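Local coordinates for uncharacterized protein (Alicyclobacillus acidocaldarius subsp. acidocaldarius, PDB 3RQB) that is of unknown function but is probably an acyl-CoA thioesterase with two hot dog domains, hydrolysing acyl-CoA thioesters, at residues B[85-89]-B[90-94]; B[47-50]-B[51-55]. One frame throughout, in Å; residues are numbered along the deposited sequence.

Contact 1 (B[85-89]-B[90-94])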
# COMPACT_ATOMS: atom_id res chain seq x y z
N VAL B 85 -15.64 -8.70 -7.21
CA VAL B 85 -16.07 -9.11 -5.89
C VAL B 85 -17.23 -8.29 -5.25
O VAL B 85 -18.11 -8.83 -4.58
CB VAL B 85 -14.81 -9.14 -4.99
CG1 VAL B 85 -15.09 -8.66 -3.57
CG2 VAL B 85 -14.18 -10.53 -5.07
N ARG B 86 -17.23 -6.98 -5.45
CA ARG B 86 -18.30 -6.17 -4.91
C ARG B 86 -18.57 -5.04 -5.87
O ARG B 86 -17.65 -4.48 -6.44
CB ARG B 86 -17.93 -5.61 -3.54
CG ARG B 86 -19.09 -4.99 -2.81
CD ARG B 86 -20.26 -5.96 -2.83
NE ARG B 86 -21.48 -5.35 -2.34
CZ ARG B 86 -21.83 -5.29 -1.06
NH1 ARG B 86 -21.04 -5.82 -0.13
NH2 ARG B 86 -22.96 -4.70 -0.70
N THR B 87 -19.84 -4.71 -6.04
CA THR B 87 -20.18 -3.62 -6.93
C THR B 87 -21.20 -2.69 -6.26
O THR B 87 -22.25 -3.12 -5.77
CB THR B 87 -20.67 -4.13 -8.29
OG1 THR B 87 -19.82 -5.20 -8.73
CG2 THR B 87 -20.61 -3.01 -9.31
N ASN B 88 -20.85 -1.41 -6.23
CA ASN B 88 -21.66 -0.43 -5.54
C ASN B 88 -21.96 0.73 -6.48
O ASN B 88 -21.54 0.69 -7.64
CB ASN B 88 -20.93 0.03 -4.28
CG ASN B 88 -20.43 -1.15 -3.44
OD1 ASN B 88 -21.10 -2.18 -3.33
ND2 ASN B 88 -19.24 -1.01 -2.87
N ARG B 89 -22.69 1.73 -6.03
CA ARG B 89 -23.10 2.79 -6.95
C ARG B 89 -21.90 3.36 -7.67
O ARG B 89 -21.77 3.23 -8.89
CB ARG B 89 -23.84 3.90 -6.22
CG ARG B 89 -25.34 3.70 -6.19
CD ARG B 89 -25.86 3.37 -7.58
NE ARG B 89 -27.10 2.59 -7.54
CZ ARG B 89 -27.44 1.67 -8.44
NH1 ARG B 89 -26.65 1.39 -9.47
NH2 ARG B 89 -28.59 1.01 -8.30
N SER B 90 -21.04 4.01 -6.90
CA SER B 90 -19.87 4.70 -7.42
C SER B 90 -18.56 3.91 -7.34
O SER B 90 -17.50 4.46 -7.61
CB SER B 90 -19.72 6.03 -6.70
OG SER B 90 -20.03 5.88 -5.32
N THR B 91 -18.61 2.66 -6.90
CA THR B 91 -17.36 1.98 -6.55
C THR B 91 -17.34 0.44 -6.73
O THR B 91 -18.37 -0.22 -6.56
CB THR B 91 -16.97 2.37 -5.11
OG1 THR B 91 -15.56 2.41 -4.98
CG2 THR B 91 -17.58 1.41 -4.09
N GLN B 92 -16.18 -0.12 -7.08
CA GLN B 92 -16.05 -1.55 -7.41
C GLN B 92 -14.72 -2.21 -6.97
O GLN B 92 -13.64 -1.65 -7.20
CB GLN B 92 -16.22 -1.73 -8.91
CG GLN B 92 -16.49 -3.16 -9.34
CD GLN B 92 -16.51 -3.30 -10.85
OE1 GLN B 92 -15.94 -2.48 -11.56
NE2 GLN B 92 -17.16 -4.35 -11.34
N HIS B 93 -14.79 -3.40 -6.37
CA HIS B 93 -13.59 -4.09 -5.87
C HIS B 93 -13.29 -5.40 -6.61
O HIS B 93 -14.17 -6.24 -6.77
CB HIS B 93 -13.74 -4.43 -4.39
CG HIS B 93 -13.60 -3.27 -3.47
ND1 HIS B 93 -14.59 -2.32 -3.30
CD2 HIS B 93 -12.60 -2.91 -2.63
CE1 HIS B 93 -14.20 -1.42 -2.41
NE2 HIS B 93 -12.99 -1.76 -1.99
N PHE B 94 -12.03 -5.59 -7.02
CA PHE B 94 -11.61 -6.80 -7.73
C PHE B 94 -10.61 -7.64 -6.95
O PHE B 94 -9.78 -7.11 -6.22
CB PHE B 94 -10.98 -6.45 -9.08
CG PHE B 94 -11.98 -6.14 -10.16
CD1 PHE B 94 -12.52 -4.87 -10.27
CD2 PHE B 94 -12.38 -7.12 -11.06
CE1 PHE B 94 -13.45 -4.58 -11.26
CE2 PHE B 94 -13.30 -6.83 -12.05
CZ PHE B 94 -13.84 -5.56 -12.15

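Contact 2 (B[47-50]-B[51-55])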
# COMPACT_ATOMS: atom_id res chain seq x y z
N THR B 47 -0.09 -5.64 -16.15
CA THR B 47 -0.84 -6.83 -16.53
C THR B 47 -1.98 -7.20 -15.55
O THR B 47 -3.09 -7.44 -15.98
CB THR B 47 0.09 -8.03 -16.70
OG1 THR B 47 0.93 -7.80 -17.83
CG2 THR B 47 -0.72 -9.28 -16.93
N MSE B 48 -1.69 -7.24 -14.25
CA MSE B 48 -2.73 -7.54 -13.26
C MSE B 48 -3.91 -6.58 -13.36
O MSE B 48 -5.05 -6.97 -13.09
CB MSE B 48 -2.17 -7.51 -11.84
CG MSE B 48 -1.28 -8.69 -11.49
SE MSE B 48 -2.16 -10.41 -11.80
CE MSE B 48 -2.43 -10.95 -9.95
N LEU B 49 -3.63 -5.34 -13.74
CA LEU B 49 -4.66 -4.28 -13.80
C LEU B 49 -5.56 -4.34 -15.05
O LEU B 49 -6.79 -4.13 -14.97
CB LEU B 49 -3.99 -2.91 -13.70
CG LEU B 49 -4.90 -1.68 -13.72
CD1 LEU B 49 -5.83 -1.67 -12.51
CD2 LEU B 49 -4.07 -0.41 -13.76
N LYS B 50 -4.95 -4.60 -16.20
CA LYS B 50 -5.69 -4.72 -17.45
C LYS B 50 -6.79 -5.74 -17.28
O LYS B 50 -7.90 -5.52 -17.74
CB LYS B 50 -4.78 -5.13 -18.60
CG LYS B 50 -3.71 -4.11 -18.93
CD LYS B 50 -4.30 -2.72 -19.08
CE LYS B 50 -5.12 -2.59 -20.36
NZ LYS B 50 -5.69 -1.21 -20.49
N ALA B 51 -6.47 -6.84 -16.60
CA ALA B 51 -7.42 -7.93 -16.42
C ALA B 51 -8.75 -7.40 -15.93
O ALA B 51 -9.78 -7.67 -16.53
CB ALA B 51 -6.87 -8.94 -15.43
N ALA B 52 -8.72 -6.64 -14.83
CA ALA B 52 -9.92 -6.06 -14.25
C ALA B 52 -10.48 -4.98 -15.16
O ALA B 52 -11.69 -4.87 -15.32
CB ALA B 52 -9.63 -5.48 -12.87
N MSE B 53 -9.59 -4.18 -15.75
CA MSE B 53 -10.01 -3.18 -16.71
C MSE B 53 -10.79 -3.77 -17.90
O MSE B 53 -11.82 -3.23 -18.33
CB MSE B 53 -8.81 -2.41 -17.23
CG MSE B 53 -8.20 -1.49 -16.22
SE MSE B 53 -7.43 0.01 -17.16
CE MSE B 53 -9.10 0.90 -17.64
N SER B 54 -10.29 -4.90 -18.40
CA SER B 54 -10.89 -5.58 -19.54
C SER B 54 -12.10 -6.41 -19.15
O SER B 54 -12.82 -6.94 -20.01
CB SER B 54 -9.86 -6.47 -20.21
OG SER B 54 -8.61 -5.82 -20.26
N HIS B 55 -12.32 -6.55 -17.85
CA HIS B 55 -13.48 -7.27 -17.38
C HIS B 55 -14.74 -6.52 -17.79
O HIS B 55 -14.81 -5.29 -17.67
CB HIS B 55 -13.43 -7.42 -15.86
CG HIS B 55 -14.23 -8.57 -15.35
ND1 HIS B 55 -15.61 -8.55 -15.29
CD2 HIS B 55 -13.85 -9.79 -14.88
CE1 HIS B 55 -16.05 -9.70 -14.79
NE2 HIS B 55 -15.00 -10.46 -14.54

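Contact 1 (B[85-89]-B[90-94])
A beta hairpin with a classic bulge brings Val85 and Arg86 of strand 77-87 together opposite His93 of strand 91-100. His93 O receives two weak hydrogen bonds, from Val85 N (2.9 Å) and from Arg86 N (3.4 Å). The return bond is sounder: His93 N lies 3.1 Å from Arg86 O, nearly straight at hydrogen (166°), and together with the weak bond from Arg86 N to His93 O it makes Arg86 and His93 an antiparallel hydrogen-bonded pair. Nearer the turn, Asn88 N reaches Thr91 O at 2.8 Å, almost in line with that carbonyl, and fastens the loop end.

Between these bonds sits the non-hydrogen-bonded pair Thr87 and Gln92, whose side chains run alongside each other on one face of the sheet. Gln92 CG packs 3.4 Å from Arg86 O and then lies near Thr87 OG1. With CG opposite the backbone N (chi1 -164°) and the rest extended, the Gln92 amide reaches beyond the hairpin, its OE1 accepting a hydrogen bond from Leu59 N. Asn88 and Thr91 also lie side by side; the methyl CG2 of Thr91 rests against Asn88 CB at 3.6 Å, while Asn88 ND2 donates to Ala70 O of the second subunit.

That subunit also takes the guanidinium of Arg86, through NH1 to Val104 O, and binds Ser90 OG through Tyr266 OH. A bulge next to the turn, at the tip of an antiparallel hairpin that meets the second subunit, is what this part of the hot dog sheet contributes to the dimer interface.

Contact 2 (B[47-50]-B[51-55])
Met53 N donates to Leu49 O at 2.9 Å, close to straight at hydrogen (170°) and in the carbonyl plane, a regular alpha-helical bond in the last turns of helix 41-53. Two residues earlier, the link from Ala51 N to Thr47 O is weak.

The carbonyl of Lys50 is gripped twice by one residue. Ser54 N and Ser54 OG each lie 2.6 Å from Lys50 O, but they come from different directions: the amide nearly in line with the C=O bond, the hydroxyl from above the carbonyl plane (53° out of it). Ser54 OG sits beside its own backbone N (chi1 -41°), which folds the hydroxyl back over the preceding turn. A side chain thereby shares the acceptor used by the main chain near the C-terminal end of the helix.

Apolar packing between the two segments comes from Leu49 and Met53, whose CG atoms meet at 4.1 Å, the two chains passing at a slant; residue 53, like 48, is a selenomethionine.

The approach of Lys50 is looser. Its chain, bent at chi2 and again at chi3, brings NZ to 4.0 Å from Met53 SE, while a long, weak ion pair joins that ammonium to Asp181.

Around the helix, Ala51 faces Ala82 and Leu96, Ala52 lies on Phe94 and Phe112, and Leu49 touches His182 and Ala183 of helix 182-188. Thr47, Met48, Ala51 and Ala52 thus meet the strands, while Leu49 and Lys50 meet helix 182-188. Such a position suits the central helix of a hot dog fold, packed against its antiparallel sheet.

How the contacts relate
Contact 2 comes first along the chain, on helix 41-53, and contact 1 follows on the hairpin of strands 77-87 and 91-100; both belong to the N-terminal hot dog domain. Their centres are 15 Å apart, yet they touch through Phe94, whose CG lies 3.7 Å from Ala52 CB and whose CE2 lies 3.8 Å from His55 CG. The Phe94 ring therefore ties the hairpin to Ala52 of the helix and to His55 in the loop that follows. The two illustrate how a hot dog domain is built: a helix laid on one face of the strands, while the tip of the same hairpin reaches beyond it to the second subunit.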